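Local coordinates for uncharacterized protein (Staphylococcus aureus subsp. aureus Mu50, PDB 4QPV) that is of unknown function but belongs to the DUF1672 family, whose unusual fold repeats a unit of a kinked helix followed by three beta strands, at residues S25-V28 with G29-F32; S201-D204 with G205-S209; N208-Q212 with L213-S217. All coordinates share one frame; numbering follows the deposited sequence.

Interaction 1. Residues S25-V28 with G29-F32; sequences SKYV and GQGF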
ATOM      1  N   SER A  25      -6.900  -5.694 -15.647  1.00 34.32           N
ATOM      2  CA  SER A  25      -7.399  -7.031 -15.282  1.00 35.01           C
ATOM      3  C   SER A  25      -6.417  -8.159 -15.674  1.00 40.44           C
ATOM      4  O   SER A  25      -6.477  -9.248 -15.108  1.00 43.14           O
ATOM      5  CB  SER A  25      -8.752  -7.275 -15.948  1.00 37.64           C
ATOM      6  OG  SER A  25      -8.597  -7.279 -17.355  1.00 45.51           O
ATOM      7  N   LYS A  26      -5.527  -7.907 -16.625  1.00 35.41           N
ATOM      8  CA  LYS A  26      -4.578  -8.905 -17.080  1.00 36.42           C
ATOM      9  C   LYS A  26      -3.135  -8.594 -16.615  1.00 39.22           C
ATOM     10  O   LYS A  26      -2.225  -9.401 -16.837  1.00 42.34           O
ATOM     11  CB  LYS A  26      -4.661  -9.029 -18.612  1.00 40.29           C
ATOM     12  CG  LYS A  26      -6.005  -9.611 -19.059  1.00 50.27           C
ATOM     13  CD  LYS A  26      -6.313  -9.398 -20.523  1.00 62.40           C
ATOM     14  CE  LYS A  26      -7.757  -9.759 -20.809  1.00 73.07           C
ATOM     15  NZ  LYS A  26      -8.142  -9.455 -22.212  1.00 85.44           N
ATOM     16  N   TYR A  27      -2.922  -7.434 -15.988  1.00 29.54           N
ATOM     17  CA  TYR A  27      -1.581  -7.080 -15.549  1.00 27.35           C
ATOM     18  C   TYR A  27      -1.230  -7.758 -14.203  1.00 28.16           C
ATOM     19  O   TYR A  27      -1.938  -7.579 -13.213  1.00 27.21           O
ATOM     20  CB  TYR A  27      -1.461  -5.567 -15.445  1.00 26.64           C
ATOM     21  CG  TYR A  27      -0.111  -5.103 -14.942  1.00 25.50           C
ATOM     22  CD1 TYR A  27       1.028  -5.219 -15.735  1.00 26.33           C
ATOM     23  CD2 TYR A  27       0.016  -4.483 -13.699  1.00 23.92           C
ATOM     24  CE1 TYR A  27       2.268  -4.769 -15.290  1.00 24.32           C
ATOM     25  CE2 TYR A  27       1.247  -3.998 -13.256  1.00 23.81           C
ATOM     26  CZ  TYR A  27       2.363  -4.122 -14.064  1.00 26.66           C
ATOM     27  OH  TYR A  27       3.574  -3.637 -13.652  1.00 26.30           O
ATOM     28  N   VAL A  28      -0.143  -8.542 -14.194  1.00 25.06           N
ATOM     29  CA  VAL A  28       0.324  -9.243 -12.996  1.00 24.70           C
ATOM     30  C   VAL A  28       1.762  -8.780 -12.618  1.00 29.21           C
ATOM     31  O   VAL A  28       2.434  -9.441 -11.830  1.00 29.59           O
ATOM     32  CB  VAL A  28       0.200 -10.800 -13.111  1.00 27.99           C
ATOM     33  CG1 VAL A  28      -1.272 -11.225 -13.223  1.00 27.75           C
ATOM     34  CG2 VAL A  28       1.043 -11.376 -14.263  1.00 28.62           C
ATOM     35  N   GLY A  29       2.192  -7.630 -13.145  1.00 26.01           N
ATOM     36  CA  GLY A  29       3.518  -7.088 -12.845  1.00 25.70           C
ATOM     37  C   GLY A  29       4.579  -7.362 -13.893  1.00 31.60           C
ATOM     38  O   GLY A  29       5.754  -7.032 -13.681  1.00 30.64           O
ATOM     39  N   GLN A  30       4.191  -7.956 -15.050  1.00 28.43           N
ATOM     40  CA  GLN A  30       5.187  -8.254 -16.097  1.00 29.03           C
ATOM     41  C   GLN A  30       5.729  -6.924 -16.663  1.00 32.16           C
ATOM     42  O   GLN A  30       4.964  -5.991 -16.894  1.00 31.23           O
ATOM     43  CB  GLN A  30       4.622  -9.184 -17.205  1.00 30.44           C
ATOM     44  CG  GLN A  30       3.408  -8.651 -17.963  1.00 33.42           C
ATOM     45  CD  GLN A  30       2.083  -9.051 -17.333  1.00 43.14           C
ATOM     46  OE1 GLN A  30       1.730  -8.637 -16.226  1.00 31.75           O
ATOM     47  NE2 GLN A  30       1.291  -9.821 -18.062  1.00 35.45           N
ATOM     48  N   GLY A  31       7.046  -6.812 -16.735  1.00 29.67           N
ATOM     49  CA  GLY A  31       7.682  -5.593 -17.219  1.00 30.16           C
ATOM     50  C   GLY A  31       7.917  -4.525 -16.164  1.00 30.63           C
ATOM     51  O   GLY A  31       8.532  -3.507 -16.466  1.00 28.57           O
ATOM     52  N   PHE A  32       7.452  -4.741 -14.906  1.00 27.42           N
ATOM     53  CA  PHE A  32       7.663  -3.765 -13.831  1.00 25.41           C
ATOM     54  C   PHE A  32       9.140  -3.520 -13.621  1.00 29.12           C
ATOM     55  O   PHE A  32       9.918  -4.467 -13.412  1.00 28.76           O
ATOM     56  CB  PHE A  32       7.003  -4.203 -12.508  1.00 25.88           C
ATOM     57  CG  PHE A  32       7.329  -3.304 -11.326  1.00 26.34           C
ATOM     58  CD1 PHE A  32       6.926  -1.974 -11.310  1.00 28.29           C
ATOM     59  CD2 PHE A  32       8.041  -3.794 -10.235  1.00 26.84           C
ATOM     60  CE1 PHE A  32       7.201  -1.153 -10.206  1.00 29.57           C
ATOM     61  CE2 PHE A  32       8.318  -2.982  -9.139  1.00 28.88           C
ATOM     62  CZ  PHE A  32       7.911  -1.656  -9.132  1.00 27.76           C
TER
HETATM   63  O   HOH W   1      -1.355 -11.572 -17.736  1.00 43.19           O
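Gly-29 lies over one face of the Tyr-27 ring in a CH-pi contact, its CA 3.8 Å from the ring centroid. The backbone N of Gly-29 also stands above the middle of the ring. Glycine suits this place because, at its positive phi, a CB would be jammed against Val-28 O. Tyr-27 offers the face because its CG is anti to the backbone N (chi1 178°), which swings the ring to the side of its own carbonyl carbon, where the Val-28 to Gly-29 peptide crosses its face. At the ring's edge, Gln-30 O comes within 3.4 Å of CE1 of Tyr-27.

The polar contacts centre on the Gln-30 side chain, which folds back over the chain with its amide only 14° from parallel to the tyrosine ring. Its OE1 accepts a hydrogen bond from Val-28 N at 2.8 Å, nearly straight at 161° and in the carbonyl plane. Its NE2 donates to a water 3.2 Å away, and that water in turn donates to Lys-26 O.

One backbone bond, from Phe-32 N to Gly-29 O at 3.1 Å, closes a type II beta turn, whose third position suits Gly-31 with its positive phi. Beyond the loop, the Tyr-27 ring also touches Ala-161 and Thr-165 of helix 159-165.

A glutamine suits its place here because its amide serves two main-chain groups at once, accepting from Val-28 N and reaching Lys-26 O through water, while the buried tyrosine ring is covered by Gly-29 and has its OH hydrogen-bonded to Thr-271 O.

Interaction 2. Residues S201-D204 with G205-S209; sequences SFRD and GMRNS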
ATOM      1  N   SER A 201      -6.770  -3.856  23.579  1.00 46.45           N
ATOM      2  CA  SER A 201      -5.620  -3.095  24.074  0.50 45.67           C
ATOM      3  C   SER A 201      -4.917  -2.376  22.916  1.00 46.25           C
ATOM      4  O   SER A 201      -4.439  -1.258  23.093  1.00 45.00           O
ATOM      5  CB  SER A 201      -4.641  -4.011  24.805  0.50 48.23           C
ATOM      6  OG  SER A 201      -3.451  -3.335  25.177  0.50 50.56           O
ATOM      7  N   PHE A 202      -4.864  -3.019  21.729  1.00 40.79           N
ATOM      8  CA  PHE A 202      -4.233  -2.437  20.541  1.00 38.50           C
ATOM      9  C   PHE A 202      -4.973  -1.182  20.110  1.00 42.04           C
ATOM     10  O   PHE A 202      -4.343  -0.153  19.866  1.00 41.47           O
ATOM     11  CB  PHE A 202      -4.177  -3.441  19.376  1.00 38.61           C
ATOM     12  CG  PHE A 202      -3.568  -2.861  18.115  1.00 38.74           C
ATOM     13  CD1 PHE A 202      -2.190  -2.851  17.929  1.00 40.05           C
ATOM     14  CD2 PHE A 202      -4.373  -2.287  17.132  1.00 38.90           C
ATOM     15  CE1 PHE A 202      -1.628  -2.302  16.772  1.00 39.07           C
ATOM     16  CE2 PHE A 202      -3.811  -1.716  15.987  1.00 39.64           C
ATOM     17  CZ  PHE A 202      -2.442  -1.748  15.801  1.00 37.43           C
ATOM     18  N   ARG A 203      -6.306  -1.276  20.005  1.00 39.21           N
ATOM     19  CA  ARG A 203      -7.160  -0.172  19.578  1.00 39.98           C
ATOM     20  C   ARG A 203      -7.091   0.985  20.578  1.00 45.31           C
ATOM     21  O   ARG A 203      -6.993   2.132  20.141  1.00 44.22           O
ATOM     22  CB  ARG A 203      -8.606  -0.638  19.346  1.00 42.04           C
ATOM     23  CG  ARG A 203      -8.754  -1.510  18.079  1.00 45.67           C
ATOM     24  CD  ARG A 203     -10.214  -1.785  17.713  1.00 49.80           C
ATOM     25  NE  ARG A 203     -10.922  -2.502  18.779  1.00 55.96           N
ATOM     26  CZ  ARG A 203     -11.083  -3.823  18.830  1.00 70.40           C
ATOM     27  NH1 ARG A 203     -10.609  -4.596  17.856  1.00 49.70           N
ATOM     28  NH2 ARG A 203     -11.729  -4.380  19.845  1.00 63.31           N
ATOM     29  N   ASP A 204      -7.061   0.683  21.899  1.00 44.96           N
ATOM     30  CA  ASP A 204      -6.908   1.682  22.968  1.00 47.57           C
ATOM     31  C   ASP A 204      -5.545   2.390  22.831  1.00 49.85           C
ATOM     32  O   ASP A 204      -5.471   3.617  22.936  1.00 50.50           O
ATOM     33  CB  ASP A 204      -7.024   1.013  24.366  1.00 52.65           C
ATOM     34  CG  ASP A 204      -8.439   0.731  24.856  1.00 67.86           C
ATOM     35  OD1 ASP A 204      -9.394   0.906  24.066  1.00 69.04           O
ATOM     36  OD2 ASP A 204      -8.590   0.327  26.028  1.00 75.99           O
ATOM     37  N   GLY A 205      -4.506   1.607  22.565  1.00 44.10           N
ATOM     38  CA  GLY A 205      -3.139   2.090  22.373  1.00 43.75           C
ATOM     39  C   GLY A 205      -3.004   3.049  21.203  1.00 45.23           C
ATOM     40  O   GLY A 205      -2.320   4.074  21.317  1.00 44.84           O
HETATM   41  N   MSE A 206      -3.679   2.726  20.076  1.00 39.68           N
HETATM   42  CA  MSE A 206      -3.717   3.539  18.851  1.00 36.99           C
HETATM   43  C   MSE A 206      -4.387   4.887  19.131  1.00 45.01           C
HETATM   44  O   MSE A 206      -3.900   5.915  18.654  1.00 44.11           O
HETATM   45  CB  MSE A 206      -4.463   2.803  17.722  1.00 35.75           C
HETATM   46  CG  MSE A 206      -3.644   1.693  17.079  1.00 37.36           C
HETATM   47 SE   MSE A 206      -2.030   2.298  16.167  0.75 39.46          SE
HETATM   48  CE  MSE A 206      -2.865   3.013  14.587  1.00 35.35           C
ATOM     49  N   ARG A 207      -5.503   4.879  19.902  1.00 45.73           N
ATOM     50  CA  ARG A 207      -6.223   6.089  20.321  1.00 47.54           C
ATOM     51  C   ARG A 207      -5.307   6.982  21.159  1.00 51.14           C
ATOM     52  O   ARG A 207      -5.184   8.168  20.857  1.00 51.33           O
ATOM     53  CB  ARG A 207      -7.508   5.752  21.110  1.00 51.03           C
ATOM     54  CG  ARG A 207      -8.688   5.394  20.219  1.00 60.62           C
ATOM     55  CD  ARG A 207      -9.898   4.966  21.030  1.00 64.81           C
ATOM     56  NE  ARG A 207     -10.651   3.924  20.330  1.00 72.99           N
ATOM     57  CZ  ARG A 207     -10.739   2.658  20.728  1.00 83.53           C
ATOM     58  NH1 ARG A 207     -10.150   2.265  21.849  1.00 64.55           N
ATOM     59  NH2 ARG A 207     -11.439   1.781  20.022  1.00 74.09           N
ATOM     60  N   ASN A 208      -4.627   6.397  22.171  1.00 47.17           N
ATOM     61  CA  ASN A 208      -3.699   7.104  23.055  1.00 48.54           C
ATOM     62  C   ASN A 208      -2.507   7.670  22.268  1.00 52.50           C
ATOM     63  O   ASN A 208      -2.113   8.801  22.530  1.00 53.32           O
ATOM     64  CB  ASN A 208      -3.209   6.182  24.198  1.00 46.86           C
ATOM     65  CG  ASN A 208      -2.234   6.849  25.148  1.00 65.78           C
ATOM     66  OD1 ASN A 208      -2.560   7.824  25.838  1.00 60.98           O
ATOM     67  ND2 ASN A 208      -1.008   6.337  25.195  1.00 53.27           N
ATOM     68  N   SER A 209      -1.969   6.914  21.279  1.00 49.59           N
ATOM     69  CA  SER A 209      -0.839   7.378  20.459  1.00 48.78           C
ATOM     70  C   SER A 209      -1.184   8.693  19.732  1.00 52.30           C
ATOM     71  O   SER A 209      -0.377   9.628  19.735  1.00 52.85           O
ATOM     72  CB  SER A 209      -0.419   6.311  19.449  1.00 48.78           C
ATOM     73  OG  SER A 209      -1.391   6.142  18.426  1.00 53.75           O
TER
HETATM   74  O   HOH W   2     -12.988  -0.576  20.100  1.00 77.82           O
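Phe-202 and Met-206, one helical turn apart, lie side by side and point the same way. The methionine, deposited as selenomethionine, places CG over one face of the ring, 4.0 Å from the centroid, in a CH-pi contact; the closest approach of the two side chains is 3.6 Å, from Met-206 CG to Phe-202 CE2. The bend at chi2 brings SE to 4.8 Å from the centroid at an oblique angle, so the pair is also a Met-aromatic contact; the bend at chi3 turns CE. With chi1 at 178° the phenylalanine ring leans to the carbonyl side, where Met-206 CG, one turn on, lies over its face. Both belong to the buried side of helix 199-212, an amphipathic helix: Met-206 packs on Phe-129 and Ala-133 of helix 116-133, and Arg-132 of that helix makes a cation-pi contact with the Phe-202 ring. The apolar methionine chain and the ring suit this buried face. Four successive i to i+4 backbone bonds, from Gly-205 N to Ser-201 O through Asn-208 N to Asp-204 O, put Phe-202 and Met-206 on the same side of the helix.

The more exposed side is polar. Asp-204 OD1 meets Arg-207 NH1 at 2.7 Å in an i to i+3 salt bridge, at the edge of a guanidinium turned 64° from the carboxylate plane. Arg-203 O lies over one face of the Arg-207 guanidinium, 3.5 Å from its plane and toward the rim, while NH2 of Arg-207 comes to 3.8 Å from Arg-203 CB. A water accepts from Arg-207 NH2 at 2.8 Å and from Arg-203 NE at 3.1 Å, bridging the two arginines.

Interaction 3. Residues N208-Q212 with L213-S217; sequences NSKKQ and LKDKS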
ATOM      1  N   ASN A 208      -4.627   6.397  22.171  1.00 47.17           N
ATOM      2  CA  ASN A 208      -3.699   7.104  23.055  1.00 48.54           C
ATOM      3  C   ASN A 208      -2.507   7.670  22.268  1.00 52.50           C
ATOM      4  O   ASN A 208      -2.113   8.801  22.530  1.00 53.32           O
ATOM      5  CB  ASN A 208      -3.209   6.182  24.198  1.00 46.86           C
ATOM      6  CG  ASN A 208      -2.234   6.849  25.148  1.00 65.78           C
ATOM      7  OD1 ASN A 208      -2.560   7.824  25.838  1.00 60.98           O
ATOM      8  ND2 ASN A 208      -1.008   6.337  25.195  1.00 53.27           N
ATOM      9  N   SER A 209      -1.969   6.914  21.279  1.00 49.59           N
ATOM     10  CA  SER A 209      -0.839   7.378  20.459  1.00 48.78           C
ATOM     11  C   SER A 209      -1.184   8.693  19.732  1.00 52.30           C
ATOM     12  O   SER A 209      -0.377   9.628  19.735  1.00 52.85           O
ATOM     13  CB  SER A 209      -0.419   6.311  19.449  1.00 48.78           C
ATOM     14  OG  SER A 209      -1.391   6.142  18.426  1.00 53.75           O
ATOM     15  N   LYS A 210      -2.397   8.772  19.171  1.00 47.77           N
ATOM     16  CA  LYS A 210      -2.883   9.946  18.449  1.00 48.55           C
ATOM     17  C   LYS A 210      -3.009  11.158  19.356  1.00 55.18           C
ATOM     18  O   LYS A 210      -2.728  12.273  18.913  1.00 55.92           O
ATOM     19  CB  LYS A 210      -4.232   9.657  17.778  1.00 50.42           C
ATOM     20  CG  LYS A 210      -4.061   8.856  16.494  1.00 58.26           C
ATOM     21  CD  LYS A 210      -5.373   8.605  15.767  1.00 61.42           C
ATOM     22  CE  LYS A 210      -5.156   7.815  14.493  1.00 53.17           C
ATOM     23  NZ  LYS A 210      -4.560   6.479  14.760  1.00 51.49           N
ATOM     24  N   LYS A 211      -3.440  10.943  20.614  1.00 52.41           N
ATOM     25  CA  LYS A 211      -3.587  12.009  21.600  1.00 54.31           C
ATOM     26  C   LYS A 211      -2.201  12.542  21.971  1.00 58.54           C
ATOM     27  O   LYS A 211      -1.992  13.748  21.927  1.00 59.31           O
ATOM     28  CB  LYS A 211      -4.352  11.507  22.836  1.00 58.15           C
ATOM     29  CG  LYS A 211      -5.033  12.617  23.622  1.00 79.92           C
ATOM     30  CD  LYS A 211      -5.922  12.068  24.729  1.00 93.96           C
ATOM     31  CE  LYS A 211      -6.626  13.169  25.487  1.00108.61           C
ATOM     32  NZ  LYS A 211      -7.514  12.626  26.551  1.00118.60           N
ATOM     33  N   GLN A 212      -1.244  11.640  22.250  1.00 54.96           N
ATOM     34  CA  GLN A 212       0.126  11.993  22.646  1.00 55.93           C
ATOM     35  C   GLN A 212       0.909  12.700  21.513  1.00 57.96           C
ATOM     36  O   GLN A 212       1.655  13.648  21.787  1.00 58.82           O
ATOM     37  CB  GLN A 212       0.894  10.745  23.129  1.00 56.82           C
ATOM     38  CG  GLN A 212       0.313  10.052  24.380  1.00 73.42           C
ATOM     39  CD  GLN A 212      -0.155  10.983  25.485  1.00 96.65           C
ATOM     40  OE1 GLN A 212       0.610  11.792  26.028  1.00 94.04           O
ATOM     41  NE2 GLN A 212      -1.434  10.877  25.848  1.00 86.29           N
ATOM     42  N   LEU A 213       0.694  12.274  20.262  1.00 51.51           N
ATOM     43  CA  LEU A 213       1.353  12.817  19.065  1.00 50.30           C
ATOM     44  C   LEU A 213       0.552  13.958  18.425  1.00 54.09           C
ATOM     45  O   LEU A 213       0.974  14.504  17.397  1.00 53.19           O
ATOM     46  CB  LEU A 213       1.616  11.706  18.027  1.00 47.46           C
ATOM     47  CG  LEU A 213       2.754  10.741  18.377  1.00 51.02           C
ATOM     48  CD1 LEU A 213       2.598   9.424  17.639  1.00 48.13           C
ATOM     49  CD2 LEU A 213       4.121  11.362  18.108  1.00 53.19           C
ATOM     50  N   LYS A 214      -0.601  14.303  19.034  1.00 50.28           N
ATOM     51  CA  LYS A 214      -1.496  15.395  18.655  1.00 50.39           C
ATOM     52  C   LYS A 214      -1.924  15.292  17.174  1.00 52.88           C
ATOM     53  O   LYS A 214      -1.777  16.240  16.398  1.00 52.58           O
ATOM     54  CB  LYS A 214      -0.855  16.761  18.987  1.00 54.13           C
ATOM     55  CG  LYS A 214      -0.887  17.087  20.490  1.00 61.32           C
ATOM     56  CD  LYS A 214       0.467  17.504  21.023  1.00 68.07           C
ATOM     57  CE  LYS A 214       0.504  17.630  22.534  1.00 74.79           C
ATOM     58  NZ  LYS A 214      -0.300  18.779  23.037  1.00 74.43           N
ATOM     59  N   ASP A 215      -2.468  14.125  16.807  1.00 48.21           N
ATOM     60  CA  ASP A 215      -3.016  13.867  15.475  1.00 45.66           C
ATOM     61  C   ASP A 215      -4.550  13.827  15.571  1.00 50.21           C
ATOM     62  O   ASP A 215      -5.107  12.901  16.158  1.00 50.20           O
ATOM     63  CB  ASP A 215      -2.446  12.564  14.870  1.00 45.17           C
ATOM     64  CG  ASP A 215      -3.073  12.174  13.542  1.00 50.85           C
ATOM     65  OD1 ASP A 215      -3.467  13.095  12.772  1.00 50.65           O
ATOM     66  OD2 ASP A 215      -3.184  10.951  13.275  1.00 48.46           O
ATOM     67  N   LYS A 216      -5.222  14.842  15.003  1.00 47.78           N
ATOM     68  CA  LYS A 216      -6.679  14.965  15.030  1.00 48.71           C
ATOM     69  C   LYS A 216      -7.314  14.500  13.715  1.00 51.64           C
ATOM     70  O   LYS A 216      -8.545  14.494  13.602  1.00 51.46           O
ATOM     71  CB  LYS A 216      -7.091  16.417  15.334  1.00 54.42           C
ATOM     72  CG  LYS A 216      -6.758  16.860  16.760  1.00 68.87           C
ATOM     73  CD  LYS A 216      -7.219  18.287  17.037  1.00 83.84           C
ATOM     74  CE  LYS A 216      -6.943  18.728  18.455  1.00 99.95           C
ATOM     75  NZ  LYS A 216      -5.490  18.950  18.702  1.00111.15           N
ATOM     76  N   SER A 217      -6.472  14.090  12.738  1.00 46.31           N
ATOM     77  CA  SER A 217      -6.891  13.639  11.410  1.00 44.17           C
ATOM     78  C   SER A 217      -7.256  12.148  11.397  1.00 46.69           C
ATOM     79  O   SER A 217      -6.894  11.397  12.307  1.00 46.90           O
ATOM     80  CB  SER A 217      -5.777  13.899  10.398  1.00 47.02           C
ATOM     81  OG  SER A 217      -4.754  12.915  10.459  1.00 53.51           O
TER
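Lys-210 has its CG anti to the carbonyl carbon (chi1 -78°) and Asp-215 has its own anti to the backbone N (chi1 175°), which sets the two side chains side by side, pointing the same way. The lysine's methylenes run along the carboxylate, with CE 3.9 Å from Asp-215 OD2. A final bend turns the amino group aside, leaving NZ 4.9 Å from OD2; its salt bridge is with Glu-130 of helix 116-133, so any attraction to Asp-215 is probably modest. The aspartate is occupied farther along: OD1 accepts from Ser-217 OG at 2.7 Å through its syn lone pair, and from Ser-217 N at 3.2 Å from above the carboxylate plane. The bond from Ser-217 N makes an Asx turn, and with the hydroxyl bond it restrains the carboxylate's rotation.

Leu-213 continues the helical bonding, its N donating to Ser-209 O at 2.9 Å. Its apolar branch suits the place where the helix end meets Tyr-190 of helix 184-190 and Tyr-182. Then Lys-214 takes a positive phi of 55° and turns the chain. Asp-215 N reaches back to Lys-210 O at 2.8 Å in a nearly straight bond, whereas Lys-214 N donates to Lys-211 O at 3.3 Å from above the carbonyl plane. These two backward bonds round a residue of positive phi make a Schellman motif, the classic C-terminal end of a helix, here closing helix 199-212 ahead of strand 220-227.

Interactions 2 and 3 are neighbours on one element: both use helix 199-212, their centres lie 10 Å apart, and they share Asn-208 and Ser-209. The Ser-209 hydroxyl bonds back to Met-206 O, within interaction 2, while its carbonyl serves interaction 3. Helix 116-133 joins them further, since Glu-130 touches Met-206 and pairs with Lys-210. Interaction 1, in the loop between strand 21-23 and helix 38-46, stands apart on the opposite side of the chain's centre, its centre 38 Å from that of interaction 2 and 39 Å from that of interaction 3. With the protein's function unknown, none of the three can be tied to an active site.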